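Long-range contacts in methylxanthine N3-demethylase NdmB (Pseudomonas putida, PDB 6ICL), which catalyses the N3-demethylation of theobromine, and also of 3-methylxanthine, caffeine and theophylline, as a Rieske non-heme iron oxygenase in bacterial caffeine degradation: residues A[38-47]-A[59-70]; A[179-188]-A[275-285]. All blocks are in the same frame, centred on the assembly; numbering follows the deposited sequence.

Contact 1 lies in the Rieske part of the chain and contact 2 in the C-terminal oxygenase part, their centres 14 Å apart. They meet directly: L62 N lies 2.8 Å from P279 O and G63 N 2.9 Å from V280 O, both probable hydrogen bonds, so the turn after strand 57-61 of contact 1 runs up against strand 270-281 of contact 2. Beside it, S278 OG is hydrogen-bonded to P39 O. The two ends of the pair lie toward the cluster side and the iron side: the side chain of A69 is about 12 Å from that of C105, a predicted cluster ligand, whereas the side chain of R188 is about 6 Å from the bound iron ion.

Contact 1 of 2, residues A[38-47]-A[59-70]; sequences HPVCTLNEFE and VTLLGEKLVLAR
The R70 guanidinium has the F46 ring against one face, with F46 CE2 3.9 Å above its plane and displaced toward the rim; the two planes stand 88° apart. At its edge comes the E47 carboxylate: R70 NH2 gives OE2 a nearly straight salt-bridge hydrogen bond of 2.9 Å, lying in the guanidinium plane and reaching OE2 on its anti side, tilted out of the carboxylate plane. R70 NE and NH2 also bond to H54 and G53, which fix the group's rotation. With CG anti to the backbone N (chi1 166°), F46 reaches across from helix 43-48 to strand 64-71, where F46 CE1 sits 3.7 Å from L68 CB and R70 N lies near the ring plane. Losing this arginine to an alanine would probably leave E47 without its charged mate and uncover part of the F46 edge. Further along, L68 CD1 fills the corner between C41 SG (3.6 Å) and V40 CG2 (3.8 Å). V40 turns its other methyl, CG1, to L61 CD2 and sets CB 3.9 Å from V59 CG2. L61 CD1 meets H38 CB at 3.6 Å, while H38 NE2 bonds to L33 O. Strands 37-42 and 57-61, the two outermost of one antiparallel six-stranded sheet, run at 166° and pack H38 and V40 against V59 and L61, while L68 joins from inner strand 64-71, in the antiparallel beta sandwich of a Rieske domain.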
loop_
_atom_site.group_PDB
_atom_site.type_symbol
_atom_site.label_atom_id
_atom_site.label_comp_id
_atom_site.label_asym_id
_atom_site.label_seq_id
_atom_site.Cartn_x
_atom_site.Cartn_y
_atom_site.Cartn_z
ATOM N N HIS A 38 28.624 21.347 10.036
ATOM C CA HIS A 38 27.542 20.936 9.151
ATOM C C HIS A 38 26.205 21.025 9.877
ATOM O O HIS A 38 26.114 20.674 11.062
ATOM C CB HIS A 38 27.746 19.507 8.669
ATOM C CG HIS A 38 29.007 19.318 7.892
ATOM N ND1 HIS A 38 29.191 19.857 6.642
ATOM C CD2 HIS A 38 30.151 18.667 8.200
ATOM C CE1 HIS A 38 30.402 19.549 6.213
ATOM N NE2 HIS A 38 30.999 18.819 7.137
ATOM N N PRO A 39 25.151 21.465 9.196
ATOM C CA PRO A 39 23.824 21.462 9.812
ATOM C C PRO A 39 23.259 20.042 9.822
ATOM O O PRO A 39 23.387 19.296 8.845
ATOM C CB PRO A 39 23.021 22.386 8.900
ATOM C CG PRO A 39 23.620 22.064 7.494
ATOM C CD PRO A 39 25.097 21.724 7.742
ATOM N N VAL A 40 22.674 19.651 10.959
ATOM C CA VAL A 40 22.086 18.322 11.073
ATOM C C VAL A 40 20.561 18.357 11.167
ATOM O O VAL A 40 19.911 17.401 10.721
ATOM C CB VAL A 40 22.693 17.548 12.252
ATOM C CG1 VAL A 40 24.162 17.190 11.942
ATOM C CG2 VAL A 40 22.546 18.359 13.564
ATOM N N CYS A 41 19.965 19.429 11.678
ATOM C CA CYS A 41 18.514 19.565 11.647
ATOM C C CYS A 41 18.181 21.004 12.017
ATOM O O CYS A 41 19.026 21.738 12.533
ATOM C CB CYS A 41 17.830 18.576 12.614
ATOM S SG CYS A 41 18.348 18.824 14.355
ATOM N N THR A 42 16.957 21.414 11.710
ATOM C CA THR A 42 16.521 22.699 12.221
ATOM C C THR A 42 16.173 22.545 13.696
ATOM O O THR A 42 15.957 21.436 14.195
ATOM C CB THR A 42 15.323 23.232 11.444
ATOM O OG1 THR A 42 14.170 22.411 11.711
ATOM C CG2 THR A 42 15.621 23.220 9.933
ATOM N N LEU A 43 16.153 23.673 14.402
ATOM C CA LEU A 43 15.765 23.657 15.802
ATOM C C LEU A 43 14.353 23.096 15.969
ATOM O O LEU A 43 14.108 22.246 16.835
ATOM C CB LEU A 43 15.874 25.077 16.366
ATOM C CG LEU A 43 15.597 25.231 17.853
ATOM C CD1 LEU A 43 16.463 24.238 18.616
ATOM C CD2 LEU A 43 15.903 26.691 18.271
ATOM N N ASN A 44 13.424 23.541 15.120
ATOM C CA ASN A 44 12.068 23.004 15.143
ATOM C C ASN A 44 12.057 21.492 14.938
ATOM O O ASN A 44 11.368 20.751 15.666
ATOM C CB ASN A 44 11.238 23.688 14.066
ATOM C CG ASN A 44 9.773 23.484 14.278
ATOM O OD1 ASN A 44 9.150 22.635 13.632
ATOM N ND2 ASN A 44 9.205 24.242 15.215
ATOM N N GLU A 45 12.796 21.012 13.927
ATOM C CA GLU A 45 12.920 19.571 13.721
ATOM C C GLU A 45 13.434 18.870 14.973
ATOM O O GLU A 45 12.959 17.783 15.328
ATOM C CB GLU A 45 13.841 19.286 12.524
ATOM C CG GLU A 45 13.119 19.394 11.179
ATOM C CD GLU A 45 14.073 19.482 9.987
ATOM O OE1 GLU A 45 13.573 19.620 8.856
ATOM O OE2 GLU A 45 15.311 19.424 10.180
ATOM N N PHE A 46 14.421 19.463 15.650
ATOM C CA PHE A 46 14.943 18.828 16.854
ATOM C C PHE A 46 13.879 18.757 17.957
ATOM O O PHE A 46 13.748 17.737 18.651
ATOM C CB PHE A 46 16.167 19.593 17.358
ATOM C CG PHE A 46 16.542 19.225 18.736
ATOM C CD1 PHE A 46 17.274 18.057 18.978
ATOM C CD2 PHE A 46 16.128 20.002 19.809
ATOM C CE1 PHE A 46 17.614 17.693 20.287
ATOM C CE2 PHE A 46 16.448 19.639 21.103
ATOM C CZ PHE A 46 17.202 18.479 21.341
ATOM N N GLU A 47 13.138 19.844 18.153
ATOM C CA GLU A 47 12.142 19.889 19.224
ATOM C C GLU A 47 10.946 18.980 18.943
ATOM O O GLU A 47 10.345 18.461 19.888
ATOM C CB GLU A 47 11.692 21.334 19.445
ATOM C CG GLU A 47 12.820 22.202 20.040
ATOM C CD GLU A 47 12.380 23.643 20.325
ATOM O OE1 GLU A 47 11.345 24.080 19.776
ATOM O OE2 GLU A 47 13.063 24.331 21.116
ATOM N N VAL A 59 20.449 11.654 14.185
ATOM C CA VAL A 59 20.821 12.240 12.902
ATOM C C VAL A 59 22.032 11.479 12.401
ATOM O O VAL A 59 22.753 10.837 13.168
ATOM C CB VAL A 59 21.172 13.748 12.956
ATOM C CG1 VAL A 59 19.967 14.592 13.340
ATOM C CG2 VAL A 59 22.366 14.003 13.917
ATOM N N THR A 60 22.264 11.566 11.095
ATOM C CA THR A 60 23.431 10.955 10.482
ATOM C C THR A 60 24.237 12.040 9.777
ATOM O O THR A 60 23.678 12.854 9.039
ATOM C CB THR A 60 23.003 9.832 9.530
ATOM O OG1 THR A 60 22.287 8.848 10.296
ATOM C CG2 THR A 60 24.220 9.159 8.894
ATOM N N LEU A 61 25.539 12.085 10.063
ATOM C CA LEU A 61 26.438 13.101 9.521
ATOM C C LEU A 61 27.705 12.396 9.088
ATOM O O LEU A 61 28.370 11.765 9.915
ATOM C CB LEU A 61 26.779 14.187 10.543
ATOM C CG LEU A 61 27.779 15.244 10.039
ATOM C CD1 LEU A 61 27.285 15.915 8.754
ATOM C CD2 LEU A 61 28.016 16.309 11.119
ATOM N N LEU A 62 28.033 12.512 7.802
ATOM C CA LEU A 62 29.239 11.909 7.243
ATOM C C LEU A 62 29.279 10.420 7.547
ATOM O O LEU A 62 30.330 9.852 7.827
ATOM C CB LEU A 62 30.504 12.620 7.754
ATOM C CG LEU A 62 30.703 14.039 7.203
ATOM C CD1 LEU A 62 31.865 14.750 7.902
ATOM C CD2 LEU A 62 30.941 13.988 5.710
ATOM N N GLY A 63 28.116 9.775 7.479
ATOM C CA GLY A 63 28.036 8.359 7.762
ATOM C C GLY A 63 27.985 8.013 9.232
ATOM O O GLY A 63 27.715 6.854 9.564
ATOM N N GLU A 64 28.223 8.970 10.129
ATOM C CA GLU A 64 28.210 8.710 11.562
ATOM C C GLU A 64 26.806 8.875 12.119
ATOM O O GLU A 64 26.109 9.840 11.796
ATOM C CB GLU A 64 29.139 9.663 12.323
ATOM C CG GLU A 64 30.486 9.876 11.693
ATOM C CD GLU A 64 31.500 8.852 12.116
ATOM O OE1 GLU A 64 32.693 9.066 11.822
ATOM O OE2 GLU A 64 31.117 7.835 12.738
ATOM N N LYS A 65 26.427 7.961 13.001
ATOM C CA LYS A 65 25.171 8.053 13.725
ATOM C C LYS A 65 25.407 8.833 15.015
ATOM O O LYS A 65 26.213 8.425 15.857
ATOM C CB LYS A 65 24.625 6.650 13.999
ATOM C CG LYS A 65 24.663 5.762 12.739
ATOM C CD LYS A 65 23.567 4.693 12.695
ATOM C CE LYS A 65 23.494 3.827 13.937
ATOM N NZ LYS A 65 22.735 2.561 13.657
ATOM N N LEU A 66 24.708 9.947 15.158
ATOM C CA LEU A 66 24.846 10.870 16.277
ATOM C C LEU A 66 23.526 10.938 17.019
ATOM O O LEU A 66 22.460 10.770 16.420
ATOM C CB LEU A 66 25.194 12.313 15.807
ATOM C CG LEU A 66 26.381 12.520 14.836
ATOM C CD1 LEU A 66 26.569 14.007 14.535
ATOM C CD2 LEU A 66 27.654 11.936 15.393
ATOM N N VAL A 67 23.596 11.239 18.314
ATOM C CA VAL A 67 22.410 11.560 19.102
ATOM C C VAL A 67 22.491 13.026 19.509
ATOM O O VAL A 67 23.560 13.513 19.901
ATOM C CB VAL A 67 22.268 10.635 20.328
ATOM C CG1 VAL A 67 23.563 10.625 21.169
ATOM C CG2 VAL A 67 21.058 11.043 21.169
ATOM N N LEU A 68 21.381 13.738 19.356
ATOM C CA LEU A 68 21.216 15.092 19.851
ATOM C C LEU A 68 20.307 15.051 21.071
ATOM O O LEU A 68 19.283 14.358 21.070
ATOM C CB LEU A 68 20.597 16.004 18.784
ATOM C CG LEU A 68 21.327 16.068 17.430
ATOM C CD1 LEU A 68 20.605 16.992 16.468
ATOM C CD2 LEU A 68 22.793 16.512 17.603
ATOM N N ALA A 69 20.677 15.787 22.114
ATOM C CA ALA A 69 19.792 15.943 23.257
ATOM C C ALA A 69 20.063 17.292 23.894
ATOM O O ALA A 69 21.196 17.794 23.869
ATOM C CB ALA A 69 19.990 14.835 24.291
ATOM N N ARG A 70 19.022 17.877 24.465
ATOM C CA ARG A 70 19.156 19.159 25.142
ATOM C C ARG A 70 19.295 18.868 26.624
ATOM O O ARG A 70 18.359 18.364 27.252
ATOM C CB ARG A 70 17.975 20.086 24.872
ATOM C CG ARG A 70 18.128 21.417 25.605
ATOM C CD ARG A 70 17.608 22.554 24.773
ATOM N NE ARG A 70 16.262 22.265 24.307
ATOM C CZ ARG A 70 15.635 22.963 23.376
ATOM N NH1 ARG A 70 16.227 24.001 22.807
ATOM N NH2 ARG A 70 14.407 22.623 23.023
#

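Contact 2 of 2, residues A[179-188]-A[275-285]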
loop_
_atom_site.group_PDB
_atom_site.type_symbol
_atom_site.label_atom_id
_atom_site.label_comp_id
_atom_site.label_asym_id
_atom_site.label_seq_id
_atom_site.Cartn_x
_atom_site.Cartn_y
_atom_site.Cartn_z
ATOM N N TYR A 179 15.216 19.187 3.609
ATOM C CA TYR A 179 14.769 18.202 2.631
ATOM C C TYR A 179 15.964 17.384 2.159
ATOM O O TYR A 179 17.100 17.878 2.119
ATOM C CB TYR A 179 14.053 18.863 1.425
ATOM C CG TYR A 179 14.941 19.799 0.647
ATOM C CD1 TYR A 179 15.098 21.124 1.053
ATOM C CD2 TYR A 179 15.637 19.367 -0.497
ATOM C CE1 TYR A 179 15.930 22.004 0.354
ATOM C CE2 TYR A 179 16.486 20.251 -1.195
ATOM C CZ TYR A 179 16.612 21.567 -0.766
ATOM O OH TYR A 179 17.435 22.471 -1.431
ATOM N N ILE A 180 15.692 16.118 1.809
ATOM C CA ILE A 180 16.709 15.157 1.382
ATOM C C ILE A 180 16.693 15.106 -0.144
ATOM O O ILE A 180 15.619 15.067 -0.759
ATOM C CB ILE A 180 16.442 13.766 1.991
ATOM C CG1 ILE A 180 16.684 13.781 3.502
ATOM C CG2 ILE A 180 17.270 12.667 1.308
ATOM C CD1 ILE A 180 18.092 13.351 3.908
ATOM N N TRP A 181 17.875 15.158 -0.760
ATOM C CA TRP A 181 18.053 14.773 -2.159
ATOM C C TRP A 181 18.970 13.563 -2.194
ATOM O O TRP A 181 19.918 13.473 -1.398
ATOM C CB TRP A 181 18.667 15.899 -3.022
ATOM C CG TRP A 181 17.691 16.948 -3.528
ATOM C CD1 TRP A 181 16.359 17.047 -3.234
ATOM C CD2 TRP A 181 17.981 18.034 -4.442
ATOM N NE1 TRP A 181 15.804 18.133 -3.893
ATOM C CE2 TRP A 181 16.772 18.741 -4.654
ATOM C CE3 TRP A 181 19.142 18.466 -5.103
ATOM C CZ2 TRP A 181 16.691 19.857 -5.493
ATOM C CZ3 TRP A 181 19.064 19.582 -5.929
ATOM C CH2 TRP A 181 17.848 20.263 -6.120
ATOM N N GLU A 182 18.695 12.640 -3.119
ATOM C CA GLU A 182 19.551 11.465 -3.326
ATOM C C GLU A 182 20.689 11.820 -4.292
ATOM O O GLU A 182 20.772 11.366 -5.444
ATOM C CB GLU A 182 18.719 10.287 -3.824
ATOM C CG GLU A 182 17.673 9.859 -2.799
ATOM C CD GLU A 182 16.659 8.912 -3.381
ATOM O OE1 GLU A 182 17.062 7.791 -3.771
ATOM O OE2 GLU A 182 15.465 9.293 -3.467
ATOM N N THR A 183 21.563 12.686 -3.792
ATOM C CA THR A 183 22.826 13.013 -4.430
ATOM C C THR A 183 23.763 13.465 -3.323
ATOM O O THR A 183 23.352 13.624 -2.177
ATOM C CB THR A 183 22.654 14.105 -5.485
ATOM O OG1 THR A 183 23.847 14.206 -6.280
ATOM C CG2 THR A 183 22.412 15.447 -4.793
ATOM N N VAL A 184 25.029 13.687 -3.670
ATOM C CA VAL A 184 25.996 14.167 -2.700
ATOM C C VAL A 184 25.933 15.687 -2.629
ATOM O O VAL A 184 25.445 16.373 -3.539
ATOM C CB VAL A 184 27.416 13.676 -3.030
ATOM C CG1 VAL A 184 27.487 12.173 -2.821
ATOM C CG2 VAL A 184 27.797 14.053 -4.472
ATOM N N ALA A 185 26.448 16.223 -1.522
ATOM C CA ALA A 185 26.300 17.652 -1.242
ATOM C C ALA A 185 26.995 18.546 -2.277
ATOM O O ALA A 185 26.528 19.669 -2.532
ATOM C CB ALA A 185 26.830 17.959 0.162
ATOM N N GLU A 186 28.099 18.090 -2.886
ATOM C CA GLU A 186 28.740 18.911 -3.928
ATOM C C GLU A 186 27.799 19.156 -5.100
ATOM O O GLU A 186 27.756 20.263 -5.647
ATOM C CB GLU A 186 30.037 18.257 -4.435
ATOM C CG GLU A 186 31.179 18.202 -3.424
ATOM C CD GLU A 186 31.037 17.030 -2.442
ATOM O OE1 GLU A 186 31.741 17.025 -1.403
ATOM O OE2 GLU A 186 30.225 16.112 -2.708
ATOM N N ARG A 187 27.038 18.133 -5.512
ATOM C CA ARG A 187 26.116 18.315 -6.630
ATOM C C ARG A 187 25.041 19.326 -6.286
ATOM O O ARG A 187 24.572 20.075 -7.164
ATOM C CB ARG A 187 25.452 16.993 -7.015
ATOM C CG ARG A 187 26.387 15.867 -7.380
ATOM C CD ARG A 187 26.870 16.016 -8.775
ATOM N NE ARG A 187 27.488 14.791 -9.274
ATOM C CZ ARG A 187 28.211 14.764 -10.387
ATOM N NH1 ARG A 187 28.383 15.894 -11.063
ATOM N NH2 ARG A 187 28.770 13.632 -10.806
ATOM N N ARG A 188 24.589 19.327 -5.031
ATOM C CA ARG A 188 23.563 20.292 -4.632
ATOM C C ARG A 188 24.109 21.721 -4.659
ATOM O O ARG A 188 23.431 22.645 -5.121
ATOM C CB ARG A 188 23.019 19.957 -3.243
ATOM C CG ARG A 188 21.551 20.350 -3.064
ATOM C CD ARG A 188 21.454 21.790 -2.673
ATOM N NE ARG A 188 20.127 22.369 -2.883
ATOM C CZ ARG A 188 19.700 22.867 -4.040
ATOM N NH1 ARG A 188 20.479 22.836 -5.119
ATOM N NH2 ARG A 188 18.488 23.389 -4.121
ATOM N N THR A 275 21.217 28.562 1.454
ATOM C CA THR A 275 21.098 27.122 1.561
ATOM C C THR A 275 22.434 26.575 2.015
ATOM O O THR A 275 23.484 27.158 1.726
ATOM C CB THR A 275 20.675 26.486 0.224
ATOM O OG1 THR A 275 19.348 26.919 -0.098
ATOM C CG2 THR A 275 20.675 24.955 0.310
ATOM N N THR A 276 22.379 25.473 2.761
ATOM C CA THR A 276 23.545 24.672 3.071
ATOM C C THR A 276 23.167 23.210 2.886
ATOM O O THR A 276 22.088 22.780 3.317
ATOM C CB THR A 276 24.038 24.945 4.499
ATOM O OG1 THR A 276 24.488 26.303 4.585
ATOM C CG2 THR A 276 25.202 24.041 4.850
ATOM N N ALA A 277 24.038 22.458 2.230
ATOM C CA ALA A 277 23.841 21.028 2.041
ATOM C C ALA A 277 24.637 20.284 3.100
ATOM O O ALA A 277 25.818 20.560 3.293
ATOM C CB ALA A 277 24.266 20.604 0.635
ATOM N N SER A 278 23.983 19.359 3.799
ATOM C CA SER A 278 24.672 18.577 4.811
ATOM C C SER A 278 25.067 17.212 4.262
ATOM O O SER A 278 24.213 16.504 3.716
ATOM C CB SER A 278 23.771 18.405 6.024
ATOM O OG SER A 278 24.454 17.704 7.040
ATOM N N PRO A 279 26.340 16.803 4.379
ATOM C CA PRO A 279 26.752 15.500 3.851
ATOM C C PRO A 279 26.308 14.352 4.752
ATOM O O PRO A 279 27.070 13.883 5.599
ATOM C CB PRO A 279 28.280 15.617 3.804
ATOM C CG PRO A 279 28.580 16.554 4.996
ATOM C CD PRO A 279 27.450 17.538 5.026
ATOM N N VAL A 280 25.086 13.877 4.544
ATOM C CA VAL A 280 24.512 12.831 5.391
ATOM C C VAL A 280 25.305 11.535 5.261
ATOM O O VAL A 280 25.746 10.956 6.257
ATOM C CB VAL A 280 23.030 12.618 5.032
ATOM C CG1 VAL A 280 22.503 11.373 5.728
ATOM C CG2 VAL A 280 22.212 13.866 5.443
ATOM N N ASP A 281 25.456 11.040 4.042
ATOM C CA ASP A 281 26.206 9.816 3.787
ATOM C C ASP A 281 26.682 9.866 2.343
ATOM O O ASP A 281 26.585 10.901 1.672
ATOM C CB ASP A 281 25.366 8.560 4.067
ATOM C CG ASP A 281 24.066 8.523 3.257
ATOM O OD1 ASP A 281 23.935 9.278 2.264
ATOM O OD2 ASP A 281 23.154 7.746 3.612
ATOM N N ASN A 282 27.145 8.726 1.847
ATOM C CA ASN A 282 27.746 8.671 0.521
ATOM C C ASN A 282 26.735 8.806 -0.610
ATOM O O ASN A 282 27.161 8.918 -1.763
ATOM C CB ASN A 282 28.526 7.366 0.350
ATOM C CG ASN A 282 27.628 6.145 0.380
ATOM O OD1 ASN A 282 26.972 5.860 1.386
ATOM N ND2 ASN A 282 27.600 5.407 -0.724
ATOM N N LYS A 283 25.422 8.819 -0.326
ATOM C CA LYS A 283 24.431 8.837 -1.401
ATOM C C LYS A 283 23.320 9.867 -1.215
ATOM O O LYS A 283 22.351 9.857 -1.981
ATOM C CB LYS A 283 23.814 7.447 -1.587
ATOM C CG LYS A 283 23.450 6.710 -0.302
ATOM C CD LYS A 283 22.252 7.321 0.413
ATOM C CE LYS A 283 21.656 6.385 1.495
ATOM N NZ LYS A 283 20.738 7.123 2.433
ATOM N N SER A 284 23.427 10.761 -0.244
ATOM C CA SER A 284 22.334 11.687 0.024
ATOM C C SER A 284 22.874 12.901 0.752
ATOM O O SER A 284 23.925 12.853 1.388
ATOM C CB SER A 284 21.230 11.033 0.876
ATOM O OG SER A 284 21.778 10.629 2.116
ATOM N N CYS A 285 22.110 13.982 0.683
ATOM C CA CYS A 285 22.411 15.170 1.455
ATOM C C CYS A 285 21.103 15.749 1.967
ATOM O O CYS A 285 20.049 15.604 1.343
ATOM C CB CYS A 285 23.182 16.217 0.625
ATOM S SG CYS A 285 22.361 16.679 -0.913
HETATM O O HOH W 1 17.499 25.105 -0.894
HETATM O O HOH W 2 26.460 14.273 0.677
#
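W181 and C285 form an antiparallel hydrogen-bonded pair, W181 N to C285 O and C285 N to W181 O both 3.1 Å, after which the chain leaves strand 171-181 through an inverse gamma turn centred on E182. Water 2 continues the link, accepting from A185 N and donating to S284 O. Where helix 185-192 starts, A185 CB presses on A277 CB at 3.7 Å and A185 CA lies 3.9 Å from C285 CB, small side chains that let helix and sheet come close. C285 SG, set between the backbone N and the carbonyl carbon (chi1 55°), packs on R188 CB and T183 CG2. V184 CG1 lies 3.4 Å from N282 O. R188 takes Y179 OH side-on with NE and NH2, the oxygen near the guanidinium plane, and NH1 goes to N191 OD1. W181 CH2 lies 3.5 Å over one face of the R188 guanidinium, offset toward its rim, while Y179 CE2 is 3.5 Å above the indole, offset likewise. Water 1 joins the same Y179 OH to T275 OG1, and T275 CG2 approaches R188 NE. At the hairpin, D281 OD1 receives K283 N, an Asx turn. This is an edge strand leading into a helix laid on the antiparallel sheet of the Rieske oxygenase catalytic domain, with W181 also touching D314, an iron ligand.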